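Local atomic coordinates of antigen TpF1 (Treponema pallidum, PDB entry 2FJC), a protein that binds iron between the subunits of a twelve-chain Dps mini-ferritin and probably oxidises and stores it, as its relatives do. Residues Q17-V22 against Q75-M80; Y29-N34 against K107-Y112; E60-I65 against A81-L86. All blocks are in the same frame, centred on the assembly; numbering follows the deposited sequence.

Contact 1 (Q17-V22 against Q75-M80); sequences QLRQHV and QAPASM
Pro77 turns its ring onto one side of the helix carrying residues 17-22 and meets both Arg19 and Val22. The apolar part comes first: Pro77 CG lies 3.8 Å from Val22 CG1, and Val22 places that methyl anti to its backbone N (chi1 171°), on the side of the helix that faces the proline. The same ring carbon also touches the helix backbone, with Pro77 CG 3.7 Å from Arg19 O. Arg19 adds its aliphatic stem, CG standing 3.9 Å from Pro77 CD. The setting is a Dps-type ferritin subunit: residues 75-79 are the last part of the loop that leads from helix 44-71 into the short helix 80-86, which Met80 begins and which is laid across the outside of the four-helix bundle, and Pro77 packs this loop against helix 8-38. Among polar groups the approach is looser. The Arg19 chain bends at chi3 (55°) and brings its guanidinium round beside the loop, where Gln75 O lies near the plane at its edge, 4.1 Å from NH1, too far for a hydrogen bond. Farther along the loop, Ser79 N-caps helix 80-86, and Ala78 O accepts a hydrogen bond from Asn34 ND2 of the second subunit.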
ATOM      1  N   GLN B  17     -26.527  10.389 -29.877  1.00 40.01           N
ATOM      2  CA  GLN B  17     -26.577  10.894 -28.514  1.00 38.99           C
ATOM      3  C   GLN B  17     -25.179  10.840 -27.910  1.00 38.54           C
ATOM      4  O   GLN B  17     -24.702  11.819 -27.326  1.00 38.69           O
ATOM      5  CB  GLN B  17     -27.532  10.043 -27.675  1.00 41.14           C
ATOM      6  CG  GLN B  17     -29.008  10.380 -27.856  1.00 43.54           C
ATOM      7  CD  GLN B  17     -29.347  11.750 -27.293  1.00 47.01           C
ATOM      8  OE1 GLN B  17     -29.410  11.941 -26.070  1.00 46.58           O
ATOM      9  NE2 GLN B  17     -29.547  12.721 -28.181  1.00 48.61           N
ATOM     10  N   LEU B  18     -24.522   9.690 -28.059  1.00 37.09           N
ATOM     11  CA  LEU B  18     -23.172   9.496 -27.539  1.00 35.64           C
ATOM     12  C   LEU B  18     -22.202  10.551 -28.082  1.00 35.55           C
ATOM     13  O   LEU B  18     -21.413  11.117 -27.331  1.00 35.42           O
ATOM     14  CB  LEU B  18     -22.687   8.088 -27.881  1.00 31.60           C
ATOM     15  CG  LEU B  18     -22.853   7.025 -26.792  1.00 31.35           C
ATOM     16  CD1 LEU B  18     -24.119   7.236 -25.978  1.00 31.45           C
ATOM     17  CD2 LEU B  18     -22.840   5.664 -27.442  1.00 28.24           C
ATOM     18  N   ARG B  19     -22.272  10.817 -29.382  1.00 35.80           N
ATOM     19  CA  ARG B  19     -21.413  11.813 -30.010  1.00 37.33           C
ATOM     20  C   ARG B  19     -21.604  13.157 -29.341  1.00 36.96           C
ATOM     21  O   ARG B  19     -20.645  13.887 -29.113  1.00 37.47           O
ATOM     22  CB  ARG B  19     -21.724  11.945 -31.507  1.00 39.08           C
ATOM     23  CG  ARG B  19     -20.968  10.942 -32.373  1.00 45.22           C
ATOM     24  CD  ARG B  19     -21.500  10.884 -33.795  1.00 47.48           C
ATOM     25  NE  ARG B  19     -21.521  12.190 -34.456  1.00 52.55           N
ATOM     26  CZ  ARG B  19     -20.445  12.832 -34.913  1.00 54.37           C
ATOM     27  NH1 ARG B  19     -19.234  12.297 -34.780  1.00 55.10           N
ATOM     28  NH2 ARG B  19     -20.582  14.005 -35.525  1.00 56.26           N
ATOM     29  N   GLN B  20     -22.845  13.488 -29.021  1.00 37.21           N
ATOM     30  CA  GLN B  20     -23.105  14.751 -28.372  1.00 37.52           C
ATOM     31  C   GLN B  20     -22.565  14.744 -26.943  1.00 36.41           C
ATOM     32  O   GLN B  20     -22.031  15.747 -26.474  1.00 35.21           O
ATOM     33  CB  GLN B  20     -24.593  15.075 -28.350  1.00 40.13           C
ATOM     34  CG  GLN B  20     -24.836  16.386 -27.635  1.00 46.42           C
ATOM     35  CD  GLN B  20     -26.257  16.856 -27.720  1.00 51.83           C
ATOM     36  OE1 GLN B  20     -27.174  16.206 -27.198  1.00 53.58           O
ATOM     37  NE2 GLN B  20     -26.461  18.003 -28.379  1.00 52.63           N
ATOM     38  N   HIS B  21     -22.705  13.620 -26.250  1.00 35.03           N
ATOM     39  CA  HIS B  21     -22.201  13.529 -24.883  1.00 34.58           C
ATOM     40  C   HIS B  21     -20.701  13.792 -24.850  1.00 33.62           C
ATOM     41  O   HIS B  21     -20.212  14.525 -23.994  1.00 33.53           O
ATOM     42  CB  HIS B  21     -22.480  12.152 -24.288  1.00 34.14           C
ATOM     43  CG  HIS B  21     -23.933  11.826 -24.186  1.00 32.89           C
ATOM     44  ND1 HIS B  21     -24.894  12.795 -24.030  1.00 32.17           N
ATOM     45  CD2 HIS B  21     -24.582  10.640 -24.160  1.00 32.81           C
ATOM     46  CE1 HIS B  21     -26.077  12.221 -23.907  1.00 33.11           C
ATOM     47  NE2 HIS B  21     -25.916  10.915 -23.979  1.00 32.56           N
ATOM     48  N   VAL B  22     -19.976  13.188 -25.785  1.00 31.41           N
ATOM     49  CA  VAL B  22     -18.536  13.373 -25.855  1.00 30.63           C
ATOM     50  C   VAL B  22     -18.224  14.855 -26.021  1.00 30.98           C
ATOM     51  O   VAL B  22     -17.363  15.404 -25.331  1.00 31.98           O
ATOM     52  CB  VAL B  22     -17.932  12.587 -27.035  1.00 28.04           C
ATOM     53  CG1 VAL B  22     -16.479  12.958 -27.214  1.00 25.36           C
ATOM     54  CG2 VAL B  22     -18.073  11.098 -26.777  1.00 25.61           C
ATOM     55  N   GLN B  75     -17.197   6.381 -35.079  1.00 49.39           N
ATOM     56  CA  GLN B  75     -15.931   7.014 -34.750  1.00 50.30           C
ATOM     57  C   GLN B  75     -16.308   8.166 -33.828  1.00 48.14           C
ATOM     58  O   GLN B  75     -17.363   8.784 -33.990  1.00 48.34           O
ATOM     59  CB  GLN B  75     -15.218   7.516 -36.006  1.00 51.49           C
ATOM     60  CG  GLN B  75     -15.118   6.458 -37.088  1.00 54.55           C
ATOM     61  CD  GLN B  75     -13.911   6.638 -37.975  1.00 56.52           C
ATOM     62  OE1 GLN B  75     -12.798   6.252 -37.616  1.00 58.89           O
ATOM     63  NE2 GLN B  75     -14.119   7.235 -39.140  1.00 58.92           N
ATOM     64  N   ALA B  76     -15.462   8.440 -32.844  1.00 45.36           N
ATOM     65  CA  ALA B  76     -15.764   9.495 -31.895  1.00 42.37           C
ATOM     66  C   ALA B  76     -15.296  10.865 -32.347  1.00 40.12           C
ATOM     67  O   ALA B  76     -14.258  10.999 -33.005  1.00 39.29           O
ATOM     68  CB  ALA B  76     -15.152   9.159 -30.536  1.00 40.93           C
ATOM     69  N   PRO B  77     -16.083  11.903 -32.033  1.00 38.11           N
ATOM     70  CA  PRO B  77     -15.683  13.256 -32.419  1.00 36.71           C
ATOM     71  C   PRO B  77     -14.401  13.495 -31.628  1.00 35.76           C
ATOM     72  O   PRO B  77     -14.356  13.252 -30.425  1.00 33.48           O
ATOM     73  CB  PRO B  77     -16.857  14.114 -31.950  1.00 36.61           C
ATOM     74  CG  PRO B  77     -17.442  13.330 -30.822  1.00 38.14           C
ATOM     75  CD  PRO B  77     -17.374  11.911 -31.326  1.00 37.83           C
ATOM     76  N   ALA B  78     -13.348  13.939 -32.304  1.00 36.29           N
ATOM     77  CA  ALA B  78     -12.078  14.126 -31.622  1.00 35.73           C
ATOM     78  C   ALA B  78     -11.324  15.394 -31.981  1.00 34.74           C
ATOM     79  O   ALA B  78     -10.173  15.338 -32.404  1.00 34.19           O
ATOM     80  CB  ALA B  78     -11.203  12.909 -31.866  1.00 35.58           C
ATOM     81  N   SER B  79     -11.983  16.533 -31.814  1.00 34.40           N
ATOM     82  CA  SER B  79     -11.371  17.827 -32.082  1.00 33.55           C
ATOM     83  C   SER B  79     -12.241  18.877 -31.435  1.00 33.01           C
ATOM     84  O   SER B  79     -13.452  18.686 -31.280  1.00 34.69           O
ATOM     85  CB  SER B  79     -11.251  18.081 -33.591  1.00 32.61           C
ATOM     86  OG  SER B  79     -12.514  18.307 -34.181  1.00 33.33           O
ATOM     87  N   MET B  80     -11.630  19.973 -31.026  1.00 33.11           N
ATOM     88  CA  MET B  80     -12.387  21.044 -30.401  1.00 34.42           C
ATOM     89  C   MET B  80     -13.367  21.641 -31.408  1.00 33.76           C
ATOM     90  O   MET B  80     -14.476  22.054 -31.044  1.00 33.63           O
ATOM     91  CB  MET B  80     -11.430  22.107 -29.872  1.00 33.94           C
ATOM     92  CG  MET B  80     -10.569  21.594 -28.744  1.00 34.49           C
ATOM     93  SD  MET B  80      -9.511  22.859 -28.101  1.00 36.16           S
ATOM     94  CE  MET B  80      -8.706  22.031 -26.748  1.00 34.72           C
TER

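Contact 2 (Y29-N34 against K107-Y112); sequences YIKLHN and KRDFEY
Lys31 and Asp109 lie where the two backbones come nearest, their CA atoms 10.0 Å apart, on helical segments running in broadly opposite directions. At this spacing a long side chain has to cross the gap. Lys31 does so fully extended, with CG anti to the backbone N (chi1 -167°), and meets the carboxylate of Asp109 reaching out from the other helix. Lys31 NZ donates to the syn lone pair of Asp109 OD2 at 2.7 Å, while Asp109 OD1 stays 3.5 Å from NZ, so one oxygen carries this salt bridge. Asp109 OD2 also sits 3.1 Å from Lys31 CE, close beside the end of the chain. The ammonium has a second acceptor, Ala90 O, and is thus gripped by the partner helix and by the loop after helix 80-86 together. On the far side of the first helix, His33 ND1 donates to Tyr29 O at 2.8 Å, almost straight (171°), with the oxygen in the imidazole plane. The bond holds the ring's rotation, and His33 CE1 lies over one face of the Tyr29 ring, offset toward the rim. In the four-helix bundle the contact joins helix 8-38 to helix 99-127. Ile89 packs against the charged pair from the loop, Leu32 leans on Tyr54 and Tyr55 of helix 44-71, and Phe110 turns inward onto Leu143, Ala146 and Ile147 of helix 130-154.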
ATOM      1  N   TYR B  29     -15.193  19.791 -19.555  1.00 28.19           N
ATOM      2  CA  TYR B  29     -13.867  19.521 -19.038  1.00 28.50           C
ATOM      3  C   TYR B  29     -13.046  20.797 -18.944  1.00 29.95           C
ATOM      4  O   TYR B  29     -12.429  21.084 -17.915  1.00 30.56           O
ATOM      5  CB  TYR B  29     -13.143  18.523 -19.936  1.00 27.12           C
ATOM      6  CG  TYR B  29     -11.753  18.173 -19.456  1.00 26.90           C
ATOM      7  CD1 TYR B  29     -11.560  17.444 -18.283  1.00 26.70           C
ATOM      8  CD2 TYR B  29     -10.627  18.567 -20.179  1.00 28.65           C
ATOM      9  CE1 TYR B  29     -10.277  17.112 -17.842  1.00 27.68           C
ATOM     10  CE2 TYR B  29      -9.338  18.242 -19.751  1.00 27.60           C
ATOM     11  CZ  TYR B  29      -9.169  17.515 -18.583  1.00 28.20           C
ATOM     12  OH  TYR B  29      -7.897  17.203 -18.160  1.00 25.15           O
ATOM     13  N   ILE B  30     -13.044  21.565 -20.021  1.00 29.55           N
ATOM     14  CA  ILE B  30     -12.293  22.795 -20.043  1.00 30.93           C
ATOM     15  C   ILE B  30     -12.985  23.898 -19.251  1.00 32.08           C
ATOM     16  O   ILE B  30     -12.325  24.724 -18.616  1.00 32.22           O
ATOM     17  CB  ILE B  30     -12.030  23.210 -21.492  1.00 30.59           C
ATOM     18  CG1 ILE B  30     -10.982  22.254 -22.069  1.00 29.87           C
ATOM     19  CG2 ILE B  30     -11.556  24.659 -21.568  1.00 25.73           C
ATOM     20  CD1 ILE B  30     -10.705  22.476 -23.521  1.00 36.88           C
ATOM     21  N   LYS B  31     -14.311  23.888 -19.259  1.00 31.04           N
ATOM     22  CA  LYS B  31     -15.074  24.881 -18.532  1.00 31.23           C
ATOM     23  C   LYS B  31     -14.766  24.736 -17.047  1.00 31.50           C
ATOM     24  O   LYS B  31     -14.617  25.726 -16.331  1.00 32.62           O
ATOM     25  CB  LYS B  31     -16.564  24.668 -18.802  1.00 32.01           C
ATOM     26  CG  LYS B  31     -17.474  25.795 -18.367  1.00 32.53           C
ATOM     27  CD  LYS B  31     -18.876  25.592 -18.952  1.00 32.68           C
ATOM     28  CE  LYS B  31     -19.835  26.682 -18.501  1.00 33.73           C
ATOM     29  NZ  LYS B  31     -21.190  26.484 -19.060  1.00 33.60           N
ATOM     30  N   LEU B  32     -14.665  23.496 -16.586  1.00 31.62           N
ATOM     31  CA  LEU B  32     -14.380  23.237 -15.182  1.00 31.67           C
ATOM     32  C   LEU B  32     -12.989  23.746 -14.815  1.00 32.46           C
ATOM     33  O   LEU B  32     -12.759  24.172 -13.685  1.00 32.19           O
ATOM     34  CB  LEU B  32     -14.497  21.742 -14.883  1.00 31.50           C
ATOM     35  CG  LEU B  32     -15.932  21.215 -14.863  1.00 30.99           C
ATOM     36  CD1 LEU B  32     -15.928  19.696 -14.829  1.00 29.73           C
ATOM     37  CD2 LEU B  32     -16.662  21.793 -13.656  1.00 28.15           C
ATOM     38  N   HIS B  33     -12.057  23.698 -15.760  1.00 31.87           N
ATOM     39  CA  HIS B  33     -10.723  24.203 -15.476  1.00 33.89           C
ATOM     40  C   HIS B  33     -10.832  25.708 -15.307  1.00 34.13           C
ATOM     41  O   HIS B  33     -10.178  26.292 -14.443  1.00 36.06           O
ATOM     42  CB  HIS B  33      -9.736  23.887 -16.604  1.00 33.41           C
ATOM     43  CG  HIS B  33      -9.145  22.514 -16.523  1.00 34.92           C
ATOM     44  ND1 HIS B  33      -9.845  21.376 -16.860  1.00 34.27           N
ATOM     45  CD2 HIS B  33      -7.916  22.096 -16.129  1.00 35.26           C
ATOM     46  CE1 HIS B  33      -9.075  20.317 -16.677  1.00 34.67           C
ATOM     47  NE2 HIS B  33      -7.899  20.727 -16.232  1.00 33.35           N
ATOM     48  N   ASN B  34     -11.667  26.331 -16.130  1.00 33.80           N
ATOM     49  CA  ASN B  34     -11.864  27.766 -16.056  1.00 32.20           C
ATOM     50  C   ASN B  34     -12.237  28.139 -14.619  1.00 32.92           C
ATOM     51  O   ASN B  34     -11.588  28.982 -14.013  1.00 34.32           O
ATOM     52  CB  ASN B  34     -12.974  28.192 -17.011  1.00 32.27           C
ATOM     53  CG  ASN B  34     -13.023  29.689 -17.210  1.00 29.68           C
ATOM     54  OD1 ASN B  34     -12.981  30.451 -16.254  1.00 28.45           O
ATOM     55  ND2 ASN B  34     -13.123  30.115 -18.455  1.00 30.06           N
ATOM     56  N   LYS B 107     -23.598  23.266 -11.606  1.00 33.31           N
ATOM     57  CA  LYS B 107     -24.799  22.534 -11.230  1.00 34.32           C
ATOM     58  C   LYS B 107     -25.759  22.548 -12.421  1.00 35.71           C
ATOM     59  O   LYS B 107     -26.375  21.537 -12.759  1.00 35.97           O
ATOM     60  CB  LYS B 107     -25.471  23.182 -10.015  1.00 32.95           C
ATOM     61  CG  LYS B 107     -26.780  22.525  -9.591  1.00 32.59           C
ATOM     62  CD  LYS B 107     -27.279  23.090  -8.277  1.00 33.46           C
ATOM     63  CE  LYS B 107     -28.514  22.363  -7.771  1.00 34.19           C
ATOM     64  NZ  LYS B 107     -29.704  22.685  -8.588  1.00 37.44           N
ATOM     65  N   ARG B 108     -25.863  23.703 -13.062  1.00 35.60           N
ATOM     66  CA  ARG B 108     -26.741  23.875 -14.207  1.00 37.28           C
ATOM     67  C   ARG B 108     -26.297  22.962 -15.357  1.00 36.16           C
ATOM     68  O   ARG B 108     -27.129  22.302 -15.996  1.00 34.29           O
ATOM     69  CB  ARG B 108     -26.716  25.344 -14.640  1.00 38.39           C
ATOM     70  CG  ARG B 108     -27.945  25.830 -15.393  1.00 46.22           C
ATOM     71  CD  ARG B 108     -27.881  27.353 -15.617  1.00 49.28           C
ATOM     72  NE  ARG B 108     -27.703  28.067 -14.354  1.00 53.32           N
ATOM     73  CZ  ARG B 108     -27.041  29.218 -14.225  1.00 56.61           C
ATOM     74  NH1 ARG B 108     -26.491  29.798 -15.294  1.00 56.32           N
ATOM     75  NH2 ARG B 108     -26.905  29.782 -13.025  1.00 54.30           N
ATOM     76  N   ASP B 109     -24.990  22.921 -15.614  1.00 34.73           N
ATOM     77  CA  ASP B 109     -24.461  22.077 -16.681  1.00 34.47           C
ATOM     78  C   ASP B 109     -24.619  20.590 -16.344  1.00 33.29           C
ATOM     79  O   ASP B 109     -24.875  19.761 -17.228  1.00 31.62           O
ATOM     80  CB  ASP B 109     -22.985  22.395 -16.958  1.00 34.67           C
ATOM     81  CG  ASP B 109     -22.795  23.721 -17.682  1.00 37.80           C
ATOM     82  OD1 ASP B 109     -23.747  24.179 -18.350  1.00 40.28           O
ATOM     83  OD2 ASP B 109     -21.689  24.304 -17.600  1.00 38.67           O
ATOM     84  N   PHE B 110     -24.472  20.257 -15.069  1.00 32.17           N
ATOM     85  CA  PHE B 110     -24.626  18.877 -14.641  1.00 33.23           C
ATOM     86  C   PHE B 110     -26.076  18.456 -14.865  1.00 34.41           C
ATOM     87  O   PHE B 110     -26.344  17.347 -15.317  1.00 33.98           O
ATOM     88  CB  PHE B 110     -24.263  18.723 -13.162  1.00 31.12           C
ATOM     89  CG  PHE B 110     -22.778  18.599 -12.901  1.00 30.85           C
ATOM     90  CD1 PHE B 110     -21.865  18.553 -13.957  1.00 28.45           C
ATOM     91  CD2 PHE B 110     -22.299  18.482 -11.592  1.00 28.64           C
ATOM     92  CE1 PHE B 110     -20.502  18.388 -13.709  1.00 29.28           C
ATOM     93  CE2 PHE B 110     -20.935  18.317 -11.338  1.00 28.58           C
ATOM     94  CZ  PHE B 110     -20.037  18.270 -12.396  1.00 27.69           C
ATOM     95  N   GLU B 111     -27.009  19.348 -14.549  1.00 35.00           N
ATOM     96  CA  GLU B 111     -28.420  19.048 -14.727  1.00 36.38           C
ATOM     97  C   GLU B 111     -28.737  18.909 -16.213  1.00 35.84           C
ATOM     98  O   GLU B 111     -29.498  18.031 -16.606  1.00 35.42           O
ATOM     99  CB  GLU B 111     -29.280  20.141 -14.078  1.00 36.55           C
ATOM    100  CG  GLU B 111     -29.128  20.186 -12.565  1.00 39.06           C
ATOM    101  CD  GLU B 111     -29.796  21.395 -11.927  1.00 39.51           C
ATOM    102  OE1 GLU B 111     -29.653  22.511 -12.465  1.00 40.98           O
ATOM    103  OE2 GLU B 111     -30.448  21.233 -10.875  1.00 40.34           O
ATOM    104  N   TYR B 112     -28.146  19.766 -17.036  1.00 35.24           N
ATOM    105  CA  TYR B 112     -28.368  19.673 -18.465  1.00 37.11           C
ATOM    106  C   TYR B 112     -27.859  18.313 -18.943  1.00 37.37           C
ATOM    107  O   TYR B 112     -28.553  17.626 -19.687  1.00 39.26           O
ATOM    108  CB  TYR B 112     -27.657  20.812 -19.206  1.00 35.84           C
ATOM    109  CG  TYR B 112     -27.402  20.535 -20.669  1.00 37.81           C
ATOM    110  CD1 TYR B 112     -26.258  19.847 -21.079  1.00 38.38           C
ATOM    111  CD2 TYR B 112     -28.305  20.952 -21.651  1.00 39.79           C
ATOM    112  CE1 TYR B 112     -26.016  19.581 -22.427  1.00 39.98           C
ATOM    113  CE2 TYR B 112     -28.073  20.690 -23.005  1.00 39.93           C
ATOM    114  CZ  TYR B 112     -26.924  20.001 -23.382  1.00 40.89           C
ATOM    115  OH  TYR B 112     -26.686  19.706 -24.708  1.00 44.03           O
TER

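Contact 3 (E60-I65 against A81-L86); sequences EAFDTI and AEYLAL. With FE (Fe (III) ion), chain R.
Phe62 and Tyr83 bring their helices only loosely together, with CA atoms 11.8 Å apart, and the two rings bridge the space between them. The arrangement belongs to the Dps version of the ferritin bundle, in which the short helix 80-86 lies outside the four long helices; here it reaches in to helix 44-71. Phe62, with CG anti to the backbone N (chi1 174°), points its ring at the short helix. Tyr83 comes across it at about a right angle and presents its phenol end to the ring edge. The planes are inclined at 79°, with centroids 5.9 Å apart, an oblique pairing rather than a stack. Tyr83 OH lies near the plane of Phe62, 3.2 Å from CZ, so the oxygen faces the slightly positive C-H rim. The polar need of this buried hydroxyl is met by a hydrogen bond to Pro77 O, and Val22 of helix 8-38 touches both rings. Next to Phe62, Asp63 faces the neighbouring subunit, whose Trp37 NE1 is hydrogen-bonded to its OD1. Glu67 of the same chain and His36 of the neighbouring subunit also bind the ferric ion, to which Asp63 OD2 is bound at 2.1 Å while OD1 remains 3.1 Å away.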
ATOM      1  N   GLU B  60     -13.308  11.149 -17.337  1.00 40.27           N
ATOM      2  CA  GLU B  60     -13.439   9.708 -17.222  1.00 42.27           C
ATOM      3  C   GLU B  60     -14.666   9.300 -18.046  1.00 41.23           C
ATOM      4  O   GLU B  60     -14.608   8.367 -18.856  1.00 41.24           O
ATOM      5  CB  GLU B  60     -13.629   9.323 -15.755  1.00 47.39           C
ATOM      6  CG  GLU B  60     -13.670   7.829 -15.473  1.00 54.92           C
ATOM      7  CD  GLU B  60     -13.990   7.523 -14.008  1.00 60.21           C
ATOM      8  OE1 GLU B  60     -15.156   7.736 -13.592  1.00 60.15           O
ATOM      9  OE2 GLU B  60     -13.071   7.081 -13.272  1.00 62.59           O
ATOM     10  N   ALA B  61     -15.776  10.002 -17.834  1.00 37.82           N
ATOM     11  CA  ALA B  61     -17.005   9.723 -18.568  1.00 36.74           C
ATOM     12  C   ALA B  61     -16.766  10.007 -20.051  1.00 35.48           C
ATOM     13  O   ALA B  61     -17.251   9.296 -20.928  1.00 35.12           O
ATOM     14  CB  ALA B  61     -18.137  10.586 -18.041  1.00 34.07           C
ATOM     15  N   PHE B  62     -16.009  11.065 -20.307  1.00 34.67           N
ATOM     16  CA  PHE B  62     -15.642  11.479 -21.655  1.00 34.24           C
ATOM     17  C   PHE B  62     -15.031  10.287 -22.392  1.00 35.46           C
ATOM     18  O   PHE B  62     -15.441   9.938 -23.505  1.00 34.28           O
ATOM     19  CB  PHE B  62     -14.610  12.613 -21.557  1.00 30.97           C
ATOM     20  CG  PHE B  62     -14.027  13.055 -22.869  1.00 26.79           C
ATOM     21  CD1 PHE B  62     -14.770  13.822 -23.757  1.00 27.21           C
ATOM     22  CD2 PHE B  62     -12.701  12.774 -23.177  1.00 27.42           C
ATOM     23  CE1 PHE B  62     -14.201  14.318 -24.935  1.00 28.22           C
ATOM     24  CE2 PHE B  62     -12.112  13.256 -24.348  1.00 27.67           C
ATOM     25  CZ  PHE B  62     -12.865  14.036 -25.234  1.00 29.63           C
ATOM     26  N   ASP B  63     -14.054   9.655 -21.755  1.00 36.71           N
ATOM     27  CA  ASP B  63     -13.387   8.538 -22.376  1.00 37.59           C
ATOM     28  C   ASP B  63     -14.208   7.254 -22.462  1.00 36.76           C
ATOM     29  O   ASP B  63     -14.167   6.592 -23.497  1.00 35.92           O
ATOM     30  CB  ASP B  63     -12.037   8.270 -21.700  1.00 38.47           C
ATOM     31  CG  ASP B  63     -11.095   7.458 -22.591  1.00 40.97           C
ATOM     32  OD1 ASP B  63     -10.744   7.929 -23.701  1.00 41.95           O
ATOM     33  OD2 ASP B  63     -10.707   6.343 -22.188  1.00 41.17           O
ATOM     34  N   THR B  64     -14.963   6.894 -21.425  1.00 36.04           N
ATOM     35  CA  THR B  64     -15.730   5.652 -21.523  1.00 37.83           C
ATOM     36  C   THR B  64     -16.852   5.756 -22.558  1.00 36.77           C
ATOM     37  O   THR B  64     -17.120   4.800 -23.281  1.00 37.66           O
ATOM     38  CB  THR B  64     -16.316   5.180 -20.162  1.00 37.45           C
ATOM     39  OG1 THR B  64     -17.450   5.971 -19.825  1.00 44.04           O
ATOM     40  CG2 THR B  64     -15.289   5.298 -19.067  1.00 37.74           C
ATOM     41  N   ILE B  65     -17.496   6.916 -22.650  1.00 36.07           N
ATOM     42  CA  ILE B  65     -18.557   7.098 -23.632  1.00 34.19           C
ATOM     43  C   ILE B  65     -17.986   7.088 -25.057  1.00 33.74           C
ATOM     44  O   ILE B  65     -18.567   6.494 -25.971  1.00 31.33           O
ATOM     45  CB  ILE B  65     -19.335   8.412 -23.377  1.00 33.75           C
ATOM     46  CG1 ILE B  65     -20.274   8.215 -22.195  1.00 32.24           C
ATOM     47  CG2 ILE B  65     -20.162   8.808 -24.614  1.00 33.90           C
ATOM     48  CD1 ILE B  65     -21.073   9.430 -21.869  1.00 32.78           C
ATOM     49  N   ALA B  81     -12.962  21.674 -32.674  1.00 32.68           N
ATOM     50  CA  ALA B  81     -13.837  22.204 -33.716  1.00 34.53           C
ATOM     51  C   ALA B  81     -15.158  21.420 -33.729  1.00 34.51           C
ATOM     52  O   ALA B  81     -16.234  22.012 -33.737  1.00 35.77           O
ATOM     53  CB  ALA B  81     -13.153  22.121 -35.083  1.00 30.75           C
ATOM     54  N   GLU B  82     -15.073  20.093 -33.718  1.00 34.85           N
ATOM     55  CA  GLU B  82     -16.275  19.264 -33.719  1.00 36.58           C
ATOM     56  C   GLU B  82     -17.060  19.443 -32.429  1.00 35.36           C
ATOM     57  O   GLU B  82     -18.282  19.518 -32.455  1.00 36.26           O
ATOM     58  CB  GLU B  82     -15.920  17.784 -33.868  1.00 37.93           C
ATOM     59  CG  GLU B  82     -15.122  17.445 -35.108  1.00 41.24           C
ATOM     60  CD  GLU B  82     -14.704  15.990 -35.136  1.00 43.15           C
ATOM     61  OE1 GLU B  82     -15.546  15.126 -35.474  1.00 45.98           O
ATOM     62  OE2 GLU B  82     -13.533  15.708 -34.801  1.00 41.84           O
ATOM     63  N   TYR B  83     -16.361  19.501 -31.300  1.00 34.60           N
ATOM     64  CA  TYR B  83     -17.034  19.665 -30.021  1.00 34.70           C
ATOM     65  C   TYR B  83     -17.832  20.955 -29.970  1.00 34.68           C
ATOM     66  O   TYR B  83     -18.985  20.962 -29.548  1.00 33.64           O
ATOM     67  CB  TYR B  83     -16.027  19.627 -28.869  1.00 34.08           C
ATOM     68  CG  TYR B  83     -15.310  18.301 -28.734  1.00 36.37           C
ATOM     69  CD1 TYR B  83     -15.894  17.112 -29.203  1.00 35.57           C
ATOM     70  CD2 TYR B  83     -14.053  18.227 -28.141  1.00 34.68           C
ATOM     71  CE1 TYR B  83     -15.238  15.895 -29.084  1.00 35.88           C
ATOM     72  CE2 TYR B  83     -13.389  17.009 -28.018  1.00 37.05           C
ATOM     73  CZ  TYR B  83     -13.983  15.849 -28.492  1.00 36.41           C
ATOM     74  OH  TYR B  83     -13.313  14.656 -28.378  1.00 34.65           O
ATOM     75  N   LEU B  84     -17.223  22.051 -30.406  1.00 35.88           N
ATOM     76  CA  LEU B  84     -17.919  23.332 -30.405  1.00 37.30           C
ATOM     77  C   LEU B  84     -19.125  23.284 -31.332  1.00 37.52           C
ATOM     78  O   LEU B  84     -20.117  23.978 -31.102  1.00 37.59           O
ATOM     79  CB  LEU B  84     -16.983  24.462 -30.838  1.00 36.67           C
ATOM     80  CG  LEU B  84     -15.920  24.836 -29.802  1.00 37.36           C
ATOM     81  CD1 LEU B  84     -15.064  25.975 -30.321  1.00 35.96           C
ATOM     82  CD2 LEU B  84     -16.596  25.228 -28.501  1.00 35.99           C
ATOM     83  N   ALA B  85     -19.044  22.454 -32.364  1.00 35.83           N
ATOM     84  CA  ALA B  85     -20.144  22.323 -33.308  1.00 37.01           C
ATOM     85  C   ALA B  85     -21.283  21.441 -32.787  1.00 38.04           C
ATOM     86  O   ALA B  85     -22.441  21.643 -33.146  1.00 38.68           O
ATOM     87  CB  ALA B  85     -19.623  21.761 -34.627  1.00 35.29           C
ATOM     88  N   LEU B  86     -20.961  20.469 -31.937  1.00 38.37           N
ATOM     89  CA  LEU B  86     -21.965  19.550 -31.417  1.00 38.11           C
ATOM     90  C   LEU B  86     -22.475  19.873 -30.023  1.00 37.62           C
ATOM     91  O   LEU B  86     -23.614  19.551 -29.673  1.00 38.60           O
ATOM     92  CB  LEU B  86     -21.395  18.134 -31.396  1.00 39.25           C
ATOM     93  CG  LEU B  86     -20.956  17.532 -32.726  1.00 42.54           C
ATOM     94  CD1 LEU B  86     -20.095  16.292 -32.483  1.00 42.00           C
ATOM     95  CD2 LEU B  86     -22.195  17.198 -33.552  1.00 41.79           C
TER
HETATM   96 FE    FE R 602      -9.276   5.187 -23.226  1.00 52.84          FE

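Overall arrangement
Contacts 1 and 3 are almost one site, their centres about 4 Å apart, with residues of helix 8-38, helix 44-71 and the 75-86 region meeting there; Val22 O lies 3.4 Å from Phe62 CE1. Contact 2 is farther along the bundle, about 17 Å from contact 1 and 13 Å from contact 3 between centres, and shares helix 8-38 with contact 1. Along the chain the segments of contact 1 alternate with those of contacts 2 and 3, while contact 3 is nested within the loop closed by contact 2. All three reach the second subunit, and contact 3 includes Asp63 of the intersubunit iron site, which places the short outer helix and its loop beside the interface where iron is bound.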